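Local coordinates for protein putative drug/sodium antiporter (Escherichia coli, PDB 4Z3N) that probably exports the genotoxin colibactin across the cell membrane as a MATE-family multidrug antiporter, at residues A[331-336]-A[452-457]; A[315-320]-A[327-332]; A[387-392]-A[444-449]; A[394-397]-A[403-406]. All blocks are in the same frame, centred on the assembly; numbering follows the deposited sequence.

Interaction 1 of 4, residues A[331-336]-A[452-457]; sequences NAYWAA and RLLRLS. With OLC ((2R)-2,3-dihydroxypropyl (9Z)-octadec-9-enoate), chain F.
A CH-pi contact at the end of a predicted membrane helix joins Tyr333 of helix 326-358 to Leu454, with Trp334 beside it. Leu454 is the first residue to leave helical geometry at the end of helix 432-453. Its CG sits almost over the centre of the Tyr333 ring, 3.9 Å from the centroid and 11° off the ring normal. Leu454 CB lies farther toward one side of the ring, 4.0 Å from Tyr333 CE2. The two side chains cross at about a right angle. Tyr333 has CG anti to its own backbone N (chi1 165°), which brings the ring across to the leucine.

Both partners belong to the C-terminal half of the MATE transporter, in helices predicted to span the membrane. The hydroxyl of Tyr333 is hydrogen-bonded to the backbone O of Ile388, so the tyrosine also reaches helix 382-399. Tyr395 of that helix packs against Leu454.

Trp334 meets the same leucine differently. Its indole presents an edge to the backbone, and NE1 lies 3.6 Å from Leu454 O, near the ring plane. No hydrogen bond forms there. One indole face takes the acyl chain of the bound monoolein OLC, with Trp334 CZ3 3.7 Å from OLC C11. The opposite face is covered by Tyr333 CE2, 3.5 Å above the plane. The indole is thus held between a lipid chain and a tyrosine. Past Leu454, Arg455 NE donates a hydrogen bond of 2.9 Å back to Arg452 O in the last turn of the helix.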
loop_
_atom_site.group_PDB
_atom_site.type_symbol
_atom_site.label_atom_id
_atom_site.label_comp_id
_atom_site.label_asym_id
_atom_site.label_seq_id
_atom_site.Cartn_x
_atom_site.Cartn_y
_atom_site.Cartn_z
ATOM N N ASN A 331 -1.872 -12.264 20.303
ATOM C CA ASN A 331 -1.260 -11.189 21.080
ATOM C C ASN A 331 -0.518 -10.220 20.197
ATOM O O ASN A 331 -0.463 -9.031 20.492
ATOM C CB ASN A 331 -0.273 -11.724 22.125
ATOM C CG ASN A 331 -0.921 -12.613 23.153
ATOM O OD1 ASN A 331 -2.010 -12.330 23.655
ATOM N ND2 ASN A 331 -0.243 -13.702 23.474
ATOM N N ALA A 332 0.082 -10.747 19.132
ATOM C CA ALA A 332 0.827 -9.938 18.179
ATOM C C ALA A 332 -0.108 -8.961 17.467
ATOM O O ALA A 332 0.214 -7.763 17.346
ATOM C CB ALA A 332 1.551 -10.813 17.178
ATOM N N TYR A 333 -1.265 -9.454 17.025
ATOM C CA TYR A 333 -2.263 -8.583 16.409
ATOM C C TYR A 333 -2.699 -7.425 17.325
ATOM O O TYR A 333 -2.669 -6.263 16.915
ATOM C CB TYR A 333 -3.480 -9.382 15.997
ATOM C CG TYR A 333 -4.670 -8.510 15.706
ATOM C CD1 TYR A 333 -4.822 -7.896 14.469
ATOM C CD2 TYR A 333 -5.639 -8.290 16.676
ATOM C CE1 TYR A 333 -5.895 -7.082 14.220
ATOM C CE2 TYR A 333 -6.718 -7.485 16.429
ATOM C CZ TYR A 333 -6.841 -6.880 15.201
ATOM O OH TYR A 333 -7.928 -6.078 14.972
ATOM N N TRP A 334 -3.079 -7.728 18.569
ATOM C CA TRP A 334 -3.506 -6.677 19.506
ATOM C C TRP A 334 -2.364 -5.767 19.989
ATOM O O TRP A 334 -2.628 -4.621 20.359
ATOM C CB TRP A 334 -4.226 -7.280 20.713
ATOM C CG TRP A 334 -5.542 -7.900 20.372
ATOM C CD1 TRP A 334 -5.817 -9.227 20.310
ATOM C CD2 TRP A 334 -6.760 -7.220 20.023
ATOM N NE1 TRP A 334 -7.128 -9.426 19.944
ATOM C CE2 TRP A 334 -7.734 -8.214 19.769
ATOM C CE3 TRP A 334 -7.124 -5.874 19.907
ATOM C CZ2 TRP A 334 -9.049 -7.908 19.400
ATOM C CZ3 TRP A 334 -8.439 -5.568 19.538
ATOM C CH2 TRP A 334 -9.381 -6.586 19.289
ATOM N N ALA A 335 -1.117 -6.251 19.988
ATOM C CA ALA A 335 0.042 -5.373 20.238
ATOM C C ALA A 335 0.163 -4.316 19.121
ATOM O O ALA A 335 0.318 -3.100 19.374
ATOM C CB ALA A 335 1.322 -6.185 20.336
ATOM N N ALA A 336 0.095 -4.811 17.884
ATOM C CA ALA A 336 0.046 -3.981 16.684
ATOM C C ALA A 336 -1.120 -2.978 16.705
ATOM O O ALA A 336 -0.928 -1.805 16.370
ATOM C CB ALA A 336 -0.050 -4.862 15.449
ATOM N N ARG A 452 -14.409 -9.214 16.902
ATOM C CA ARG A 452 -15.090 -10.485 17.142
ATOM C C ARG A 452 -14.338 -11.687 16.591
ATOM O O ARG A 452 -14.334 -12.750 17.211
ATOM C CB ARG A 452 -16.498 -10.453 16.553
ATOM C CG ARG A 452 -17.360 -9.395 17.220
ATOM C CD ARG A 452 -18.819 -9.545 16.850
ATOM N NE ARG A 452 -19.661 -8.596 17.574
ATOM C CZ ARG A 452 -20.978 -8.516 17.427
ATOM N NH1 ARG A 452 -21.606 -9.327 16.578
ATOM N NH2 ARG A 452 -21.666 -7.625 18.128
ATOM N N LEU A 453 -13.713 -11.523 15.430
ATOM C CA LEU A 453 -13.021 -12.621 14.786
ATOM C C LEU A 453 -11.624 -12.872 15.354
ATOM O O LEU A 453 -11.071 -13.936 15.153
ATOM C CB LEU A 453 -12.905 -12.393 13.276
ATOM C CG LEU A 453 -14.140 -12.410 12.376
ATOM C CD1 LEU A 453 -13.754 -12.056 10.938
ATOM C CD2 LEU A 453 -14.877 -13.730 12.438
ATOM N N LEU A 454 -11.022 -11.920 16.046
ATOM C CA LEU A 454 -9.642 -12.179 16.414
ATOM C C LEU A 454 -9.596 -12.616 17.860
ATOM O O LEU A 454 -9.505 -11.835 18.795
ATOM C CB LEU A 454 -8.755 -10.941 16.173
ATOM C CG LEU A 454 -8.041 -10.808 14.812
ATOM C CD1 LEU A 454 -6.932 -11.851 14.665
ATOM C CD2 LEU A 454 -8.998 -10.849 13.600
ATOM N N ARG A 455 -9.517 -13.911 18.022
ATOM C CA ARG A 455 -9.622 -14.503 19.329
ATOM C C ARG A 455 -9.532 -15.999 19.104
ATOM O O ARG A 455 -9.711 -16.469 17.970
ATOM C CB ARG A 455 -10.931 -14.082 20.025
ATOM C CG ARG A 455 -12.190 -14.366 19.261
ATOM C CD ARG A 455 -13.421 -14.209 20.144
ATOM N NE ARG A 455 -14.024 -12.874 20.067
ATOM C CZ ARG A 455 -13.891 -11.915 20.987
ATOM N NH1 ARG A 455 -13.166 -12.120 22.084
ATOM N NH2 ARG A 455 -14.496 -10.744 20.811
ATOM N N LEU A 456 -9.217 -16.739 20.156
ATOM C CA LEU A 456 -9.214 -18.197 20.063
ATOM C C LEU A 456 -10.568 -18.713 19.633
ATOM O O LEU A 456 -11.603 -18.250 20.116
ATOM C CB LEU A 456 -8.829 -18.832 21.398
ATOM C CG LEU A 456 -7.352 -18.719 21.674
ATOM C CD1 LEU A 456 -7.062 -19.095 23.127
ATOM C CD2 LEU A 456 -6.633 -19.613 20.655
ATOM N N SER A 457 -10.540 -19.659 18.707
ATOM C CA SER A 457 -11.724 -20.381 18.268
ATOM C C SER A 457 -11.284 -21.783 17.905
ATOM O O SER A 457 -10.106 -21.998 17.623
ATOM C CB SER A 457 -12.379 -19.699 17.079
ATOM O OG SER A 457 -11.605 -19.900 15.912
HETATM C C18 OLC F . -16.786 1.005 17.542
HETATM C C10 OLC F . -11.012 -4.311 22.896
HETATM C C9 OLC F . -9.968 -4.902 23.518
HETATM C C17 OLC F . -16.057 -0.327 17.456
HETATM C C11 OLC F . -10.813 -3.533 21.606
HETATM C C8 OLC F . -9.532 -6.291 23.080
HETATM C C16 OLC F . -14.910 -0.374 18.449
HETATM C C12 OLC F . -12.070 -3.602 20.761
HETATM C C7 OLC F . -8.609 -6.944 24.094
HETATM C C15 OLC F . -14.048 -1.619 18.287
HETATM C C13 OLC F . -12.310 -2.308 19.992
HETATM C C6 OLC F . -8.831 -8.436 24.073
HETATM C C14 OLC F . -13.786 -2.241 19.641
#

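Interaction 2 of 4, residues A[315-320]-A[327-332]; sequences TVVGQN and TRTLNA
Val316 opens the contact by touching Ala332 across two antiparallel helices, 286-322 and 326-358. The axes of the short segments come within 8.8 Å, and their directions are 173° apart, as in a helical hairpin. Val316 CG1 is 3.7 Å from Ala332 CB. Leu31 of helix 28-56 also packs on this valine.

Val317 faces Thr329, the pair with the nearest CA atoms. The side chains cross at about a right angle, with Val317 CG1 4.1 Å from Thr329 CB. The methyl CG2 of Thr329 also rests 3.7 Å from Val317 O. The threonine OG1 lies between its own backbone N and carbonyl carbon (chi1 70°). It is hydrogen-bonded to Val326 O and to Tyr395 OH, while the methyl is left facing the backbone O of Val317 and the CB of Asn320.

Asn320 closes the segment. Its ND2 donates a hydrogen bond of 2.7 Å to Val316 O, one turn back, and that oxygen lies in the amide plane. Val316 O also accepts from Asn320 N. The amide OD1 comes to the edge of the Arg328 guanidinium, near its plane, and is 3.3 Å from Arg328 NE. Amide and guanidinium planes are 48° apart.

The strong partners of Arg328 are backbone oxygens of the N-terminal segment, Met23 O for NE and Gly26 O for NH2. The amide oxygen beside this cation may add some favourable electrostatics where the apolar contacts of Val316 and Val317 give way to polar groups.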
loop_
_atom_site.group_PDB
_atom_site.type_symbol
_atom_site.label_atom_id
_atom_site.label_comp_id
_atom_site.label_asym_id
_atom_site.label_seq_id
_atom_site.Cartn_x
_atom_site.Cartn_y
_atom_site.Cartn_z
ATOM N N THR A 315 5.214 -10.685 9.212
ATOM C CA THR A 315 6.340 -11.496 9.632
ATOM C C THR A 315 6.168 -12.179 10.992
ATOM O O THR A 315 6.517 -13.358 11.147
ATOM C CB THR A 315 7.569 -10.649 9.687
ATOM O OG1 THR A 315 7.573 -9.803 8.528
ATOM C CG2 THR A 315 8.800 -11.532 9.711
ATOM N N VAL A 316 5.647 -11.437 11.967
ATOM C CA VAL A 316 5.487 -11.965 13.312
ATOM C C VAL A 316 4.338 -12.982 13.370
ATOM O O VAL A 316 4.468 -14.043 13.995
ATOM C CB VAL A 316 5.252 -10.838 14.336
ATOM C CG1 VAL A 316 4.863 -11.426 15.681
ATOM C CG2 VAL A 316 6.496 -9.971 14.460
ATOM N N VAL A 317 3.227 -12.672 12.702
ATOM C CA VAL A 317 2.116 -13.610 12.641
ATOM C C VAL A 317 2.516 -14.815 11.811
ATOM O O VAL A 317 2.319 -15.953 12.231
ATOM C CB VAL A 317 0.845 -12.986 12.037
ATOM C CG1 VAL A 317 -0.243 -14.064 11.838
ATOM C CG2 VAL A 317 0.343 -11.829 12.919
ATOM N N GLY A 318 3.093 -14.566 10.636
ATOM C CA GLY A 318 3.477 -15.649 9.748
ATOM C C GLY A 318 4.447 -16.650 10.378
ATOM O O GLY A 318 4.273 -17.871 10.244
ATOM N N GLN A 319 5.474 -16.133 11.055
ATOM C CA GLN A 319 6.513 -16.958 11.666
ATOM C C GLN A 319 6.058 -17.669 12.938
ATOM O O GLN A 319 6.361 -18.846 13.142
ATOM C CB GLN A 319 7.758 -16.115 11.953
ATOM C CG GLN A 319 8.628 -15.891 10.707
ATOM C CD GLN A 319 10.048 -15.535 11.050
ATOM O OE1 GLN A 319 10.426 -15.562 12.213
ATOM N NE2 GLN A 319 10.849 -15.207 10.043
ATOM N N ASN A 320 5.319 -16.977 13.792
ATOM C CA ASN A 320 4.779 -17.642 14.976
ATOM C C ASN A 320 3.696 -18.658 14.626
ATOM O O ASN A 320 3.468 -19.625 15.352
ATOM C CB ASN A 320 4.220 -16.620 15.954
ATOM C CG ASN A 320 5.291 -15.928 16.725
ATOM O OD1 ASN A 320 5.622 -16.343 17.827
ATOM N ND2 ASN A 320 5.850 -14.867 16.159
ATOM N N THR A 327 -1.646 -18.359 20.071
ATOM C CA THR A 327 -1.885 -17.383 21.123
ATOM C C THR A 327 -1.031 -16.135 20.913
ATOM O O THR A 327 -1.511 -14.992 21.023
ATOM C CB THR A 327 -1.582 -18.014 22.507
ATOM O OG1 THR A 327 -2.765 -18.642 23.000
ATOM C CG2 THR A 327 -1.124 -16.978 23.501
ATOM N N ARG A 328 0.242 -16.373 20.605
ATOM C CA ARG A 328 1.187 -15.304 20.406
ATOM C C ARG A 328 0.825 -14.492 19.150
ATOM O O ARG A 328 1.037 -13.275 19.121
ATOM C CB ARG A 328 2.601 -15.874 20.318
ATOM C CG ARG A 328 3.685 -14.810 20.237
ATOM C CD ARG A 328 5.073 -15.339 20.574
ATOM N NE ARG A 328 6.101 -14.324 20.339
ATOM C CZ ARG A 328 6.446 -13.391 21.220
ATOM N NH1 ARG A 328 5.836 -13.339 22.393
ATOM N NH2 ARG A 328 7.390 -12.509 20.922
ATOM N N THR A 329 0.271 -15.157 18.130
ATOM C CA THR A 329 -0.119 -14.459 16.904
ATOM C C THR A 329 -1.301 -13.538 17.227
ATOM O O THR A 329 -1.380 -12.418 16.721
ATOM C CB THR A 329 -0.492 -15.428 15.715
ATOM O OG1 THR A 329 -1.725 -16.110 15.978
ATOM C CG2 THR A 329 0.605 -16.449 15.459
ATOM N N LEU A 330 -2.192 -14.004 18.096
ATOM C CA LEU A 330 -3.308 -13.195 18.563
ATOM C C LEU A 330 -2.828 -12.013 19.407
ATOM O O LEU A 330 -3.334 -10.894 19.258
ATOM C CB LEU A 330 -4.290 -14.045 19.371
ATOM C CG LEU A 330 -5.241 -14.946 18.604
ATOM C CD1 LEU A 330 -6.330 -15.494 19.543
ATOM C CD2 LEU A 330 -5.863 -14.192 17.423
ATOM N N ASN A 331 -1.872 -12.264 20.303
ATOM C CA ASN A 331 -1.260 -11.189 21.080
ATOM C C ASN A 331 -0.518 -10.220 20.197
ATOM O O ASN A 331 -0.463 -9.031 20.492
ATOM C CB ASN A 331 -0.273 -11.724 22.125
ATOM C CG ASN A 331 -0.921 -12.613 23.153
ATOM O OD1 ASN A 331 -2.010 -12.330 23.655
ATOM N ND2 ASN A 331 -0.243 -13.702 23.474
ATOM N N ALA A 332 0.082 -10.747 19.132
ATOM C CA ALA A 332 0.827 -9.938 18.179
ATOM C C ALA A 332 -0.108 -8.961 17.467
ATOM O O ALA A 332 0.214 -7.763 17.346
ATOM C CB ALA A 332 1.551 -10.813 17.178
#

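Interaction 3 of 4, residues A[387-392]-A[444-449]; sequences AISLLA and FVAALL
Ile388 and Ala447 make the apolar part of this contact. The branch carbon Ile388 CB lies 4.0 Å from Ala447 CB, and Ile388 CD1 reaches the same methyl. Ser389 packs beside them, with its CB 3.8 Å from Ala446 CB. Ile388 and Ser389 both set out toward the other helix, and the side chains of the two alanines are single methyls. Small side chains let the helices approach closely: the axes of the short segments pass 7.9 Å apart, and the nearest CA atoms, those of Ser389 and Ala447, are 5.1 Å apart.

Side chains also lie on backbone carbonyls. Ile388 CG2 is anti to its own backbone N and comes within 3.6 Å of Ala447 O. Ser389 CB approaches Ala446 O at the same distance. No hydrogen bond links the two segments.

In the fold, helix 382-399 crosses helix 432-453 here, and the axes of the two short segments are 53° apart. Both segments lie in predicted membrane spans of the C-terminal half of the MATE transporter. Ala450, further along helix 432-453, extends the packing onto Ile388 and Ala392.

The one polar side chain among the touching residues has its partner elsewhere. Ser389 OG sits between its own N and carbonyl carbon (chi1 74°) and is hydrogen-bonded to Arg412 NH1 of helix 402-413. Arg412 also touches Ala446. A bound monoolein lies about 4 Å from the side chain of Ala447.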
loop_
_atom_site.group_PDB
_atom_site.type_symbol
_atom_site.label_atom_id
_atom_site.label_comp_id
_atom_site.label_asym_id
_atom_site.label_seq_id
_atom_site.Cartn_x
_atom_site.Cartn_y
_atom_site.Cartn_z
ATOM N N ALA A 387 -7.187 1.007 11.703
ATOM C CA ALA A 387 -6.129 0.075 12.097
ATOM C C ALA A 387 -6.687 -1.272 12.523
ATOM O O ALA A 387 -6.074 -2.312 12.298
ATOM C CB ALA A 387 -5.299 0.655 13.207
ATOM N N ILE A 388 -7.862 -1.261 13.131
ATOM C CA ILE A 388 -8.395 -2.491 13.701
ATOM C C ILE A 388 -8.711 -3.518 12.614
ATOM O O ILE A 388 -8.258 -4.667 12.686
ATOM C CB ILE A 388 -9.639 -2.196 14.573
ATOM C CG1 ILE A 388 -9.219 -1.341 15.783
ATOM C CG2 ILE A 388 -10.266 -3.493 15.061
ATOM C CD1 ILE A 388 -10.270 -0.412 16.280
ATOM N N SER A 389 -9.447 -3.106 11.584
ATOM C CA SER A 389 -9.763 -4.013 10.484
ATOM C C SER A 389 -8.600 -4.191 9.492
ATOM O O SER A 389 -8.394 -5.285 8.958
ATOM C CB SER A 389 -11.005 -3.537 9.749
ATOM O OG SER A 389 -10.693 -2.409 8.971
ATOM N N LEU A 390 -7.822 -3.138 9.258
ATOM C CA LEU A 390 -6.704 -3.272 8.329
ATOM C C LEU A 390 -5.582 -4.230 8.827
ATOM O O LEU A 390 -5.039 -5.008 8.039
ATOM C CB LEU A 390 -6.137 -1.899 7.999
ATOM C CG LEU A 390 -5.069 -1.951 6.910
ATOM C CD1 LEU A 390 -5.343 -0.889 5.912
ATOM C CD2 LEU A 390 -3.652 -1.787 7.467
ATOM N N LEU A 391 -5.250 -4.187 10.118
ATOM C CA LEU A 391 -4.329 -5.158 10.714
ATOM C C LEU A 391 -4.954 -6.563 10.777
ATOM O O LEU A 391 -4.258 -7.573 10.588
ATOM C CB LEU A 391 -3.886 -4.704 12.114
ATOM C CG LEU A 391 -2.987 -3.449 12.157
ATOM C CD1 LEU A 391 -2.726 -2.950 13.595
ATOM C CD2 LEU A 391 -1.669 -3.670 11.385
ATOM N N ALA A 392 -6.259 -6.639 11.027
ATOM C CA ALA A 392 -6.949 -7.925 10.929
ATOM C C ALA A 392 -6.749 -8.554 9.542
ATOM O O ALA A 392 -6.586 -9.772 9.435
ATOM C CB ALA A 392 -8.438 -7.771 11.242
ATOM N N PHE A 444 -16.374 1.510 11.160
ATOM C CA PHE A 444 -16.756 1.137 12.511
ATOM C C PHE A 444 -17.282 -0.295 12.554
ATOM O O PHE A 444 -16.815 -1.090 13.359
ATOM C CB PHE A 444 -17.726 2.174 13.083
ATOM C CG PHE A 444 -17.049 3.497 13.354
ATOM C CD1 PHE A 444 -16.116 3.617 14.386
ATOM C CD2 PHE A 444 -17.276 4.593 12.536
ATOM C CE1 PHE A 444 -15.457 4.823 14.617
ATOM C CE2 PHE A 444 -16.620 5.801 12.762
ATOM C CZ PHE A 444 -15.713 5.913 13.806
ATOM N N VAL A 445 -18.184 -0.639 11.641
ATOM C CA VAL A 445 -18.681 -2.001 11.510
ATOM C C VAL A 445 -17.525 -3.015 11.350
ATOM O O VAL A 445 -17.451 -4.021 12.060
ATOM C CB VAL A 445 -19.661 -2.090 10.312
ATOM C CG1 VAL A 445 -20.287 -3.477 10.197
ATOM C CG2 VAL A 445 -20.748 -1.067 10.473
ATOM N N ALA A 446 -16.622 -2.721 10.422
ATOM C CA ALA A 446 -15.446 -3.539 10.172
ATOM C C ALA A 446 -14.522 -3.662 11.398
ATOM O O ALA A 446 -13.834 -4.669 11.571
ATOM C CB ALA A 446 -14.674 -2.969 8.976
ATOM N N ALA A 447 -14.500 -2.642 12.251
ATOM C CA ALA A 447 -13.687 -2.693 13.468
ATOM C C ALA A 447 -14.369 -3.626 14.455
ATOM O O ALA A 447 -13.733 -4.404 15.143
ATOM C CB ALA A 447 -13.510 -1.320 14.058
ATOM N N LEU A 448 -15.687 -3.551 14.482
ATOM C CA LEU A 448 -16.485 -4.494 15.227
ATOM C C LEU A 448 -16.255 -5.938 14.770
ATOM O O LEU A 448 -16.149 -6.848 15.603
ATOM C CB LEU A 448 -17.966 -4.133 15.104
ATOM C CG LEU A 448 -18.602 -3.524 16.355
ATOM C CD1 LEU A 448 -20.090 -3.211 16.119
ATOM C CD2 LEU A 448 -18.409 -4.449 17.549
ATOM N N LEU A 449 -16.202 -6.146 13.457
ATOM C CA LEU A 449 -15.999 -7.490 12.917
ATOM C C LEU A 449 -14.641 -8.015 13.333
ATOM O O LEU A 449 -14.554 -9.089 13.913
ATOM C CB LEU A 449 -16.131 -7.519 11.391
ATOM C CG LEU A 449 -16.132 -8.908 10.716
ATOM C CD1 LEU A 449 -17.094 -9.892 11.380
ATOM C CD2 LEU A 449 -16.466 -8.782 9.231
#

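Interaction 4 of 4, residues A[394-397]-A[403-406]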
loop_
_atom_site.group_PDB
_atom_site.type_symbol
_atom_site.label_atom_id
_atom_site.label_comp_id
_atom_site.label_asym_id
_atom_site.label_seq_id
_atom_site.Cartn_x
_atom_site.Cartn_y
_atom_site.Cartn_z
ATOM N N GLU A 394 -4.120 -8.092 7.500
ATOM C CA GLU A 394 -2.741 -8.519 7.452
ATOM C C GLU A 394 -2.591 -9.904 8.117
ATOM O O GLU A 394 -1.868 -10.761 7.601
ATOM C CB GLU A 394 -1.851 -7.477 8.141
ATOM C CG GLU A 394 -0.403 -7.448 7.659
ATOM C CD GLU A 394 -0.282 -6.922 6.234
ATOM O OE1 GLU A 394 -1.344 -6.678 5.617
ATOM O OE2 GLU A 394 0.861 -6.743 5.731
ATOM N N TYR A 395 -3.282 -10.104 9.247
ATOM C CA TYR A 395 -3.246 -11.350 10.004
ATOM C C TYR A 395 -3.717 -12.565 9.176
ATOM O O TYR A 395 -3.086 -13.631 9.173
ATOM C CB TYR A 395 -4.100 -11.210 11.283
ATOM C CG TYR A 395 -4.138 -12.456 12.162
ATOM C CD1 TYR A 395 -5.055 -13.468 11.919
ATOM C CD2 TYR A 395 -3.257 -12.619 13.222
ATOM C CE1 TYR A 395 -5.107 -14.593 12.692
ATOM C CE2 TYR A 395 -3.299 -13.756 14.009
ATOM C CZ TYR A 395 -4.230 -14.748 13.736
ATOM O OH TYR A 395 -4.309 -15.900 14.511
ATOM N N TYR A 396 -4.826 -12.409 8.476
ATOM C CA TYR A 396 -5.309 -13.483 7.631
ATOM C C TYR A 396 -4.394 -13.743 6.431
ATOM O O TYR A 396 -4.240 -14.878 5.987
ATOM C CB TYR A 396 -6.731 -13.181 7.178
ATOM C CG TYR A 396 -7.707 -13.363 8.310
ATOM C CD1 TYR A 396 -7.945 -14.624 8.846
ATOM C CD2 TYR A 396 -8.362 -12.278 8.869
ATOM C CE1 TYR A 396 -8.827 -14.800 9.901
ATOM C CE2 TYR A 396 -9.242 -12.439 9.918
ATOM C CZ TYR A 396 -9.479 -13.695 10.431
ATOM O OH TYR A 396 -10.370 -13.829 11.471
ATOM N N GLN A 397 -3.771 -12.699 5.921
ATOM C CA GLN A 397 -2.809 -12.860 4.850
ATOM C C GLN A 397 -1.603 -13.636 5.356
ATOM O O GLN A 397 -1.083 -14.520 4.677
ATOM C CB GLN A 397 -2.387 -11.496 4.308
ATOM C CG GLN A 397 -3.501 -10.759 3.600
ATOM C CD GLN A 397 -3.740 -11.298 2.214
ATOM O OE1 GLN A 397 -4.111 -12.474 2.037
ATOM N NE2 GLN A 397 -3.506 -10.450 1.208
ATOM N N TRP A 403 -9.571 -14.944 2.297
ATOM C CA TRP A 403 -11.005 -14.737 2.221
ATOM C C TRP A 403 -11.446 -13.723 3.269
ATOM O O TRP A 403 -12.292 -12.860 2.989
ATOM C CB TRP A 403 -11.763 -16.059 2.399
ATOM C CG TRP A 403 -13.189 -15.873 2.721
ATOM C CD1 TRP A 403 -13.719 -15.631 3.949
ATOM C CD2 TRP A 403 -14.289 -15.873 1.804
ATOM N NE1 TRP A 403 -15.079 -15.485 3.863
ATOM C CE2 TRP A 403 -15.458 -15.633 2.556
ATOM C CE3 TRP A 403 -14.404 -16.052 0.418
ATOM C CZ2 TRP A 403 -16.722 -15.580 1.980
ATOM C CZ3 TRP A 403 -15.672 -15.995 -0.156
ATOM C CH2 TRP A 403 -16.811 -15.765 0.628
ATOM N N TYR A 404 -10.880 -13.817 4.475
ATOM C CA TYR A 404 -11.282 -12.920 5.550
ATOM C C TYR A 404 -10.573 -11.577 5.461
ATOM O O TYR A 404 -11.042 -10.575 5.981
ATOM C CB TYR A 404 -11.063 -13.609 6.894
ATOM C CG TYR A 404 -11.908 -14.844 6.965
ATOM C CD1 TYR A 404 -11.402 -16.083 6.547
ATOM C CD2 TYR A 404 -13.236 -14.774 7.377
ATOM C CE1 TYR A 404 -12.189 -17.228 6.577
ATOM C CE2 TYR A 404 -14.036 -15.909 7.405
ATOM C CZ TYR A 404 -13.504 -17.134 7.008
ATOM O OH TYR A 404 -14.291 -18.258 7.033
ATOM N N SER A 405 -9.456 -11.564 4.761
ATOM C CA SER A 405 -8.809 -10.328 4.393
ATOM C C SER A 405 -9.734 -9.527 3.509
ATOM O O SER A 405 -9.964 -8.348 3.755
ATOM C CB SER A 405 -7.490 -10.596 3.664
ATOM O OG SER A 405 -6.558 -11.188 4.529
ATOM N N VAL A 406 -10.262 -10.176 2.476
ATOM C CA VAL A 406 -11.142 -9.503 1.527
ATOM C C VAL A 406 -12.489 -9.161 2.160
ATOM O O VAL A 406 -13.023 -8.082 1.942
ATOM C CB VAL A 406 -11.350 -10.358 0.269
ATOM C CG1 VAL A 406 -12.359 -9.701 -0.685
ATOM C CG2 VAL A 406 -10.010 -10.593 -0.414
#
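Tyr396 and Tyr404 meet through a methylene and a ring face. Tyr404 CB lies over the centre of the Tyr396 ring, 3.5 Å from the centroid and 7° off the normal, a CH-pi contact. The nearest ring atom is Tyr396 CD2, 3.6 Å from that CB. The two rings are turned obliquely, with planes 37° apart and centroids 5.4 Å apart. The Tyr404 side chain starts toward helix 382-399, but its ring leads away.

Next to this pair, Ser405 fits between the side chains of Tyr396 and Gln397. Its OG is 3.3 Å from Tyr396 CB and 3.2 Å from Gln397 CG. These are carbon contacts, and no hydrogen bond crosses between the segments. The Gln397 chain bends at its second torsion (chi2 -77°), which brings its CD and OE1 alongside the serine.

The second shell fixes these groups. Ser405 OG is hydrogen-bonded to Ser393 O, one turn before Gln397 on the same helix. Gln397 NE2 is hydrogen-bonded to Gln263 OE1 and Val259 O of helix 250-284. Met266 of that helix touches both Gln397 and Ser405. Leu454 and Lys401 also pack on Tyr396.

Together these contacts close the short turn that links helix 382-399 to helix 402-413 in the C-terminal half of the transporter. The serine hydroxyl is buried yet satisfied by a backbone carbonyl. Between the two segments themselves the contact is the aromatic face and van der Waals packing. The Ser405 bond to Ser393 O ties the same two helices just beside it, and the Gln397 bonds reach helix 250-284.

Overall arrangement
From the N terminus, interaction 2 comes first. It closes a short hairpin between helices 286-322 and 326-358. Interaction 1 begins where interaction 2 ends, sharing Asn331 and Ala332, and its long loop runs to the end of helix 432-453. Interaction 3 falls within that loop and joins helix 382-399 to helix 432-453. Interaction 4 falls within interaction 3 and closes the turn between helices 382-399 and 402-413. Tyr395 bonds to Thr329 and packs on Leu454, bringing interactions 1, 2 and 4 together. A bond from a tyrosine hydroxyl to a backbone carbonyl joins interactions 1 and 3. Interactions 2 and 3 do not touch.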